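Local coordinates for chitin elicitor-binding protein (PDB 5JCD) that binds chitin oligosaccharides at the cell membrane of rice and takes part in transmitting the chitin elicitor signal for defence responses, at residues Pro40-Ala45 with Ser62-Pro67; Thr25-Leu30 with Ala56-Asn61; Lys14-Tyr19 with Asn143-Ala148. One frame throughout, in Å; residues are numbered along the deposited sequence.

Contact 1: residues Pro40-Ala45 with Ser62-Pro67; sequences PDLLGA and STVKIP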
loop_
_atom_site.group_PDB
_atom_site.type_symbol
_atom_site.label_atom_id
_atom_site.label_comp_id
_atom_site.label_asym_id
_atom_site.label_seq_id
_atom_site.Cartn_x
_atom_site.Cartn_y
_atom_site.Cartn_z
ATOM N N PRO A 40 8.370 -14.380 8.303
ATOM C CA PRO A 40 9.128 -14.953 7.178
ATOM C C PRO A 40 8.635 -14.501 5.797
ATOM O O PRO A 40 9.428 -14.380 4.866
ATOM C CB PRO A 40 8.944 -16.472 7.335
ATOM C CG PRO A 40 8.102 -16.681 8.498
ATOM C CD PRO A 40 7.808 -15.412 9.193
ATOM N N ASP A 41 7.342 -14.241 5.659
ATOM C CA ASP A 41 6.850 -13.731 4.391
ATOM C C ASP A 41 7.341 -12.297 4.148
ATOM O O ASP A 41 7.650 -11.936 3.019
ATOM C CB ASP A 41 5.325 -13.825 4.306
ATOM C CG ASP A 41 4.832 -15.267 4.171
ATOM O OD1 ASP A 41 5.630 -16.162 3.797
ATOM O OD2 ASP A 41 3.642 -15.514 4.456
ATOM N N LEU A 42 7.426 -11.491 5.205
ATOM C CA LEU A 42 7.937 -10.127 5.050
ATOM C C LEU A 42 9.387 -10.167 4.568
ATOM O O LEU A 42 9.755 -9.449 3.645
ATOM C CB LEU A 42 7.798 -9.314 6.356
ATOM C CG LEU A 42 8.165 -7.821 6.284
ATOM C CD1 LEU A 42 7.410 -7.129 5.133
ATOM C CD2 LEU A 42 7.873 -7.070 7.610
ATOM N N LEU A 43 10.191 -11.034 5.180
ATOM C CA LEU A 43 11.599 -11.205 4.818
ATOM C C LEU A 43 11.790 -11.658 3.376
ATOM O O LEU A 43 12.648 -11.137 2.647
ATOM C CB LEU A 43 12.263 -12.197 5.778
ATOM C CG LEU A 43 12.232 -11.772 7.257
ATOM C CD1 LEU A 43 12.717 -12.885 8.182
ATOM C CD2 LEU A 43 13.034 -10.507 7.493
ATOM N N GLY A 44 10.988 -12.633 2.963
ATOM C CA GLY A 44 11.038 -13.131 1.601
ATOM C C GLY A 44 10.627 -12.089 0.569
ATOM O O GLY A 44 11.183 -12.024 -0.527
ATOM N N ALA A 45 9.598 -11.312 0.894
ATOM C CA ALA A 45 9.166 -10.219 0.026
ATOM C C ALA A 45 10.270 -9.178 -0.176
ATOM O O ALA A 45 10.270 -8.443 -1.152
ATOM C CB ALA A 45 7.924 -9.564 0.582
ATOM N N SER A 62 13.977 4.504 4.143
ATOM C CA SER A 62 14.213 3.380 3.232
ATOM C C SER A 62 12.919 2.631 3.007
ATOM O O SER A 62 11.975 2.781 3.783
ATOM C CB SER A 62 15.262 2.426 3.790
ATOM O OG SER A 62 14.695 1.564 4.755
ATOM N N THR A 63 12.861 1.841 1.941
ATOM C CA THR A 63 11.605 1.188 1.569
ATOM C C THR A 63 11.567 -0.290 1.935
ATOM O O THR A 63 12.589 -0.950 1.975
ATOM C CB THR A 63 11.328 1.312 0.061
ATOM O OG1 THR A 63 12.368 0.653 -0.664
ATOM C CG2 THR A 63 11.267 2.789 -0.353
ATOM N N VAL A 64 10.367 -0.782 2.216
ATOM C CA VAL A 64 10.145 -2.177 2.513
ATOM C C VAL A 64 8.880 -2.610 1.834
ATOM O O VAL A 64 7.841 -1.970 1.964
ATOM C CB VAL A 64 9.935 -2.432 4.029
ATOM C CG1 VAL A 64 9.742 -3.940 4.307
ATOM C CG2 VAL A 64 11.086 -1.889 4.828
ATOM N N LYS A 65 8.955 -3.736 1.145
ATOM C CA LYS A 65 7.793 -4.305 0.515
ATOM C C LYS A 65 6.936 -4.984 1.566
ATOM O O LYS A 65 7.380 -5.904 2.227
ATOM C CB LYS A 65 8.249 -5.317 -0.508
ATOM C CG LYS A 65 7.261 -5.587 -1.632
ATOM C CD LYS A 65 7.969 -6.416 -2.710
ATOM C CE LYS A 65 7.173 -6.558 -3.984
ATOM N NZ LYS A 65 5.896 -7.265 -3.784
ATOM N N ILE A 66 5.693 -4.567 1.692
ATOM C CA ILE A 66 4.823 -5.167 2.688
ATOM C C ILE A 66 3.623 -5.823 2.014
ATOM O O ILE A 66 2.809 -5.141 1.425
ATOM C CB ILE A 66 4.390 -4.139 3.761
ATOM C CG1 ILE A 66 5.648 -3.548 4.422
ATOM C CG2 ILE A 66 3.442 -4.785 4.781
ATOM C CD1 ILE A 66 5.391 -2.594 5.525
ATOM N N PRO A 67 3.564 -7.167 2.053
ATOM C CA PRO A 67 2.482 -7.990 1.488
ATOM C C PRO A 67 1.271 -8.046 2.391
ATOM O O PRO A 67 1.407 -7.914 3.607
ATOM C CB PRO A 67 3.109 -9.394 1.361
ATOM C CG PRO A 67 4.362 -9.375 2.137
ATOM C CD PRO A 67 4.606 -7.984 2.694
#
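Leu42 lays its CD1 methyl against the backbone of Lys65-Pro67, where helix 39-45 packs on strand 63-72; strand 12-20, helices 27-34 and 39-45 and strand 63-72 follow one another in a β-α-α-β order, as in LysM domains. CD1 meets Lys65 O at 3.2 Å, a tight approach for a methyl and a carbonyl oxygen, and reaches Pro67 CD at 3.8 Å. Two more side chains of the strand border the same methyl, Val64 through CG1 at 4.0 Å from Leu42 CD1 and Ile66 through CG1. The Leu42 and Pro67 side chains cross at about a right angle, the leucine touching the proline through CD1. With CG anti to the backbone N (chi1 -174°), the leucine is extended towards the strand although its CB bond does not aim at it.

One turn further along, the CB bond of Ala45 points toward the strand, and its CB touches Pro67 CG at 3.9 Å. The aliphatic part of Lys65 runs past the carbonyl end of this residue, with CD 3.4 Å from Ala45 O. Carbon groups thus pack on one another and on two backbone carbonyl oxygens, with no direct polar bond between the segments. The axes of 40-45 and 63-67 approach to 7.7 Å, with 130° between their N-to-C directions.

Polar fixation comes from the following loop: Asn46 accepts from Lys65 N through OD1 and gives its ND2 to Leu42 O, joining strand and helix through one amide. Behind the leucine stand Tyr27 and Val31 of helix 27-34, while Ile66 leans on Phe34 of that helix and on Thr36. Within the helix, the backbone under the contact is held by Ala45 N donating to Asp41 O at 2.9 Å.

Contact 2: residues Thr25-Leu30 with Ala56-Asn61; sequences TTYGNL and APVAAN. With NAG (2-acetamido-2-deoxy-beta-D-glucopyranose), chain E.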
loop_
_atom_site.group_PDB
_atom_site.type_symbol
_atom_site.label_atom_id
_atom_site.label_comp_id
_atom_site.label_asym_id
_atom_site.label_seq_id
_atom_site.Cartn_x
_atom_site.Cartn_y
_atom_site.Cartn_z
ATOM N N THR A 25 13.525 1.430 12.178
ATOM C CA THR A 25 12.701 0.438 12.850
ATOM C C THR A 25 13.271 -0.932 12.505
ATOM O O THR A 25 14.410 -1.048 12.034
ATOM C CB THR A 25 11.201 0.552 12.439
ATOM O OG1 THR A 25 10.434 -0.467 13.087
ATOM C CG2 THR A 25 11.028 0.401 10.957
ATOM N N THR A 26 12.486 -1.972 12.715
ATOM C CA THR A 26 12.947 -3.310 12.381
ATOM C C THR A 26 11.836 -4.069 11.677
ATOM O O THR A 26 10.666 -3.687 11.771
ATOM C CB THR A 26 13.303 -4.076 13.670
ATOM O OG1 THR A 26 12.105 -4.278 14.434
ATOM C CG2 THR A 26 14.309 -3.286 14.521
ATOM N N TYR A 27 12.185 -5.179 11.031
ATOM C CA TYR A 27 11.173 -6.026 10.400
ATOM C C TYR A 27 10.128 -6.487 11.407
ATOM O O TYR A 27 8.939 -6.482 11.093
ATOM C CB TYR A 27 11.813 -7.197 9.619
ATOM C CG TYR A 27 12.315 -6.783 8.226
ATOM C CD1 TYR A 27 13.540 -6.162 8.045
ATOM C CD2 TYR A 27 11.529 -6.999 7.098
ATOM C CE1 TYR A 27 13.974 -5.770 6.771
ATOM C CE2 TYR A 27 11.946 -6.614 5.839
ATOM C CZ TYR A 27 13.166 -5.990 5.684
ATOM O OH TYR A 27 13.585 -5.620 4.424
ATOM N N GLY A 28 10.558 -6.827 12.624
ATOM C CA GLY A 28 9.646 -7.257 13.682
ATOM C C GLY A 28 8.580 -6.229 14.009
ATOM O O GLY A 28 7.410 -6.571 14.185
ATOM N N ASN A 29 8.980 -4.961 14.101
ATOM C CA ASN A 29 8.021 -3.885 14.346
ATOM C C ASN A 29 7.018 -3.664 13.217
ATOM O O ASN A 29 5.844 -3.350 13.451
ATOM C CB ASN A 29 8.738 -2.577 14.617
ATOM C CG ASN A 29 9.239 -2.486 16.013
ATOM O OD1 ASN A 29 10.408 -2.196 16.249
ATOM N ND2 ASN A 29 8.359 -2.741 16.965
ATOM N N LEU A 30 7.505 -3.793 11.992
ATOM C CA LEU A 30 6.665 -3.648 10.816
ATOM C C LEU A 30 5.625 -4.759 10.829
ATOM O O LEU A 30 4.438 -4.514 10.619
ATOM C CB LEU A 30 7.533 -3.690 9.544
ATOM C CG LEU A 30 8.355 -2.422 9.304
ATOM C CD1 LEU A 30 9.308 -2.541 8.110
ATOM C CD2 LEU A 30 7.388 -1.293 9.077
ATOM N N ALA A 56 16.147 -7.268 12.385
ATOM C CA ALA A 56 16.824 -6.779 11.182
ATOM C C ALA A 56 16.379 -5.338 10.884
ATOM O O ALA A 56 15.182 -5.045 10.810
ATOM C CB ALA A 56 16.519 -7.678 10.021
ATOM N N PRO A 57 17.353 -4.446 10.697
ATOM C CA PRO A 57 17.060 -3.009 10.720
ATOM C C PRO A 57 16.469 -2.488 9.410
ATOM O O PRO A 57 16.840 -2.918 8.323
ATOM C CB PRO A 57 18.435 -2.387 10.977
ATOM C CG PRO A 57 19.369 -3.321 10.261
ATOM C CD PRO A 57 18.780 -4.713 10.466
ATOM N N VAL A 58 15.525 -1.568 9.536
ATOM C CA VAL A 58 15.072 -0.790 8.399
ATOM C C VAL A 58 15.392 0.652 8.717
ATOM O O VAL A 58 14.899 1.212 9.700
ATOM C CB VAL A 58 13.563 -0.941 8.161
ATOM C CG1 VAL A 58 13.143 -0.123 6.955
ATOM C CG2 VAL A 58 13.190 -2.405 8.001
ATOM N N ALA A 59 16.217 1.261 7.880
ATOM C CA ALA A 59 16.651 2.628 8.114
ATOM C C ALA A 59 15.505 3.583 7.848
ATOM O O ALA A 59 14.584 3.277 7.084
ATOM C CB ALA A 59 17.831 2.969 7.237
ATOM N N ALA A 60 15.566 4.736 8.494
ATOM C CA ALA A 60 14.665 5.830 8.193
ATOM C C ALA A 60 14.713 6.157 6.702
ATOM O O ALA A 60 15.791 6.180 6.114
ATOM C CB ALA A 60 15.064 7.044 9.001
ATOM N N ASN A 61 13.530 6.388 6.125
ATOM C CA ASN A 61 13.315 6.785 4.736
ATOM C C ASN A 61 13.512 5.676 3.704
ATOM O O ASN A 61 13.209 5.880 2.531
ATOM C CB ASN A 61 14.207 7.974 4.353
ATOM C CG ASN A 61 14.089 9.117 5.316
ATOM O OD1 ASN A 61 13.076 9.827 5.331
ATOM N ND2 ASN A 61 15.124 9.285 6.164
HETATM C C1 NAG E . 15.068 10.489 6.958
HETATM C C2 NAG E . 15.186 11.825 6.220
HETATM C C3 NAG E . 15.139 13.031 7.145
HETATM C C4 NAG E . 13.992 12.934 8.154
HETATM C C5 NAG E . 13.975 11.561 8.809
HETATM C C6 NAG E . 12.704 11.420 9.630
HETATM C C7 NAG E . 16.385 11.550 4.136
HETATM C C8 NAG E . 17.728 11.407 3.497
HETATM N N2 NAG E . 16.403 11.832 5.429
HETATM O O3 NAG E . 14.891 14.139 6.317
HETATM O O4 NAG E . 14.077 13.950 9.149
HETATM O O5 NAG E . 13.990 10.508 7.857
HETATM O O6 NAG E . 12.755 10.236 10.388
HETATM O O7 NAG E . 15.345 11.409 3.491
#
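A two-stranded antiparallel ribbon, Thr25-Thr26 with Pro57-Val58, brackets helices 27-34 and 39-45 in the chain, and its first strand runs directly into the N-cap of helix 27-34. Thr25 and Val58 form a hydrogen-bonded pair, with Thr25 N donating to Val58 O at 2.8 Å in the carbonyl plane. The return bond from Val58 N is almost straight (178°), but it reaches Thr25 O from above the carbonyl plane. Beside these bonds the Thr25 and Val58 side chains lie side by side, CG2 of the threonine 4.0 Å from CB of the valine.

Ala56 O serves the start of the helix. It accepts from Tyr27 N at 3.0 Å, lies in plane at the edge of the Tyr27 ring near CD1, and also meets Thr26 CA in a CA-H...O contact. The cap itself is Thr26, whose OG1 takes Asn29 N at 3.2 Å; chi1 of 66° sets that oxygen between the backbone N and the carbonyl carbon, where it can face the first turn. With an alanine here, Asn29 N would probably lose its capping acceptor and the first turn would be likely to fray.

Val58 CG2 packs against the helix, 3.7 Å from Tyr27 CE1 and 3.9 Å from Leu30 CD1, and its side chain crosses those of both residues at about a right angle. Val64 of strand 63-72 touches the same aromatic ring. Past the ribbon the segment leads to a glycosylation site. The N-linked N-acetylglucosamine lies beside Ala60, its O5 3.8 Å from Ala60 CB; it is hydrogen-bonded to Pro22 O, Pro22 being a chitin-binding residue, and is joined covalently through its C1 to Asn61 ND2 at 1.4 Å.

Contact 3: residues Lys14-Tyr19 with Asn143-Ala148; sequences KSAILY and NVMHLA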
loop_
_atom_site.group_PDB
_atom_site.type_symbol
_atom_site.label_atom_id
_atom_site.label_comp_id
_atom_site.label_asym_id
_atom_site.label_seq_id
_atom_site.Cartn_x
_atom_site.Cartn_y
_atom_site.Cartn_z
ATOM N N LYS A 14 -3.250 -11.851 -3.002
ATOM C CA LYS A 14 -2.092 -11.232 -2.373
ATOM C C LYS A 14 -1.646 -9.919 -3.080
ATOM O O LYS A 14 -1.444 -9.902 -4.289
ATOM C CB LYS A 14 -0.939 -12.252 -2.316
ATOM C CG LYS A 14 0.122 -11.902 -1.276
ATOM C CD LYS A 14 1.111 -13.049 -1.036
ATOM C CE LYS A 14 2.373 -12.957 -1.891
ATOM N NZ LYS A 14 2.306 -13.715 -3.180
ATOM N N SER A 15 -1.483 -8.834 -2.319
ATOM C CA SER A 15 -0.997 -7.552 -2.848
ATOM C C SER A 15 0.120 -7.034 -1.964
ATOM O O SER A 15 0.517 -7.698 -1.000
ATOM C CB SER A 15 -2.104 -6.503 -2.851
ATOM O OG SER A 15 -3.143 -6.806 -3.749
ATOM N N ALA A 16 0.617 -5.840 -2.281
ATOM C CA ALA A 16 1.649 -5.199 -1.464
ATOM C C ALA A 16 1.648 -3.674 -1.568
ATOM O O ALA A 16 1.152 -3.120 -2.545
ATOM C CB ALA A 16 3.055 -5.740 -1.848
ATOM N N ILE A 17 2.222 -3.010 -0.567
ATOM C CA ILE A 17 2.658 -1.623 -0.724
ATOM C C ILE A 17 4.170 -1.591 -0.623
ATOM O O ILE A 17 4.762 -2.363 0.124
ATOM C CB ILE A 17 2.072 -0.654 0.362
ATOM C CG1 ILE A 17 2.475 -1.121 1.779
ATOM C CG2 ILE A 17 0.556 -0.512 0.216
ATOM C CD1 ILE A 17 2.021 -0.183 2.966
ATOM N N LEU A 18 4.804 -0.689 -1.359
ATOM C CA LEU A 18 6.220 -0.447 -1.121
ATOM C C LEU A 18 6.267 0.634 -0.037
ATOM O O LEU A 18 5.985 1.811 -0.288
ATOM C CB LEU A 18 6.937 -0.007 -2.399
ATOM C CG LEU A 18 8.437 0.213 -2.233
ATOM C CD1 LEU A 18 9.154 -1.115 -1.896
ATOM C CD2 LEU A 18 9.073 0.897 -3.444
ATOM N N TYR A 19 6.572 0.228 1.188
ATOM C CA TYR A 19 6.456 1.137 2.331
ATOM C C TYR A 19 7.730 1.915 2.570
ATOM O O TYR A 19 8.811 1.335 2.628
ATOM C CB TYR A 19 6.083 0.349 3.596
ATOM C CG TYR A 19 5.849 1.193 4.828
ATOM C CD1 TYR A 19 4.811 2.120 4.866
ATOM C CD2 TYR A 19 6.623 1.025 5.975
ATOM C CE1 TYR A 19 4.558 2.876 5.990
ATOM C CE2 TYR A 19 6.377 1.785 7.111
ATOM C CZ TYR A 19 5.341 2.709 7.104
ATOM O OH TYR A 19 5.073 3.481 8.198
ATOM N N ASN A 143 -2.136 -13.197 -14.563
ATOM C CA ASN A 143 -2.137 -12.979 -13.129
ATOM C C ASN A 143 -0.985 -12.093 -12.680
ATOM O O ASN A 143 0.159 -12.263 -13.103
ATOM C CB ASN A 143 -2.145 -14.306 -12.375
ATOM C CG ASN A 143 -3.529 -14.925 -12.336
ATOM O OD1 ASN A 143 -3.854 -15.828 -13.108
ATOM N ND2 ASN A 143 -4.372 -14.409 -11.439
ATOM N N VAL A 144 -1.315 -11.117 -11.841
ATOM C CA VAL A 144 -0.318 -10.168 -11.356
ATOM C C VAL A 144 -0.452 -9.963 -9.853
ATOM O O VAL A 144 -1.502 -10.199 -9.266
ATOM C CB VAL A 144 -0.465 -8.788 -12.040
ATOM C CG1 VAL A 144 0.152 -8.796 -13.438
ATOM C CG2 VAL A 144 -1.924 -8.368 -12.073
ATOM N N MET A 145 0.626 -9.501 -9.241
ATOM C CA MET A 145 0.565 -8.986 -7.897
ATOM C C MET A 145 0.549 -7.461 -7.954
ATOM O O MET A 145 1.481 -6.850 -8.476
ATOM C CB MET A 145 1.779 -9.448 -7.085
ATOM C CG MET A 145 1.584 -9.210 -5.576
ATOM S SD MET A 145 3.102 -9.010 -4.665
ATOM C CE MET A 145 4.033 -10.442 -5.182
ATOM N N HIS A 146 -0.520 -6.853 -7.457
ATOM C CA HIS A 146 -0.588 -5.390 -7.433
ATOM C C HIS A 146 0.231 -4.743 -6.314
ATOM O O HIS A 146 0.070 -5.047 -5.138
ATOM C CB HIS A 146 -2.032 -4.925 -7.376
ATOM C CG HIS A 146 -2.793 -5.224 -8.630
ATOM N ND1 HIS A 146 -2.901 -4.332 -9.666
ATOM C CD2 HIS A 146 -3.483 -6.327 -9.002
ATOM C CE1 HIS A 146 -3.642 -4.861 -10.628
ATOM N NE2 HIS A 146 -4.001 -6.070 -10.250
ATOM N N LEU A 147 1.096 -3.825 -6.713
ATOM C CA LEU A 147 1.983 -3.119 -5.806
ATOM C C LEU A 147 1.659 -1.639 -5.821
ATOM O O LEU A 147 1.625 -1.013 -6.886
ATOM C CB LEU A 147 3.427 -3.305 -6.243
ATOM C CG LEU A 147 4.518 -2.538 -5.497
ATOM C CD1 LEU A 147 4.648 -3.044 -4.068
ATOM C CD2 LEU A 147 5.871 -2.625 -6.215
ATOM N N ALA A 148 1.389 -1.099 -4.637
ATOM C CA ALA A 148 1.166 0.328 -4.458
ATOM C C ALA A 148 2.507 0.993 -4.353
ATOM O O ALA A 148 3.315 0.625 -3.490
ATOM C CB ALA A 148 0.347 0.597 -3.203
HETATM O O HOH W 1 -2.441 -8.378 -6.014
#
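Ala16 and Leu147 are paired in a parallel ladder that joins strand 14-19 to strand 145-148, the opening strand of a later LysM domain. Ala16 bonds through its N and O to the two residues flanking Leu147: Ala16 N donates to His146 O at 3.0 Å, and Ala148 N donates to Ala16 O. Leu18 N reaches Ala148 O at 2.9 Å with a nearly straight N-H (174°). Leu147 CA adds a CA-H...O contact to Ala16 O.

Toward the Lys14 end a water bridges the strands. It accepts from His146 N at 2.8 Å and bonds with Ser15 OG. The His146 ring is fixed separately, by Asp190 at ND1 and by Asp137 O at NE2.

Apolar contacts divide between the two faces. On one, Leu147 CD1 comes within 3.8 Å of Ala16 CB and curls over the backbone to 3.6 Å from Leu18 N; its CG is anti to the backbone N (chi1 175°), which sends the branch across to the neighbouring strand. On the other face Ile17 CG2 meets Ala148 CB at 3.6 Å. Met145 brings SD to 4.3 Å from Ala16 CB, and separately its CG lies against the carbonyl oxygen of Lys14, 3.4 Å from Lys14 O.

Both strands are interior to the mixed sheet: 12-20 also pairs with 63-72, and 145-150 with 188-193. Tyr164 touches Leu18 and Leu147, whereas Phe34 of helix 27-34 packs on Ile17, and Phe104 on Ala148.

In the fold
From the N terminus, strand 12-20 comes first, but its partner in contact 3 arrives only at 143-148, so that contact closes by far the longest loop and encloses the other two. Inside it, contact 2 opens at 25-30 and contact 1 at 40-45; contact 2 then closes at 56-61, immediately before contact 1 closes at 62-67, so the two cross. They share an apolar interior, where Val64 meets Val58, Tyr27 and Leu30. Contact 1 joins contact 3 through the sheet, strand 63-72 lying beside 12-20. Contacts 1 and 2 pack helices 27-34 and 39-45 on strands 57-58 and 63-72, and contact 3 links strand 12-20 to the LysM domain near the C terminus.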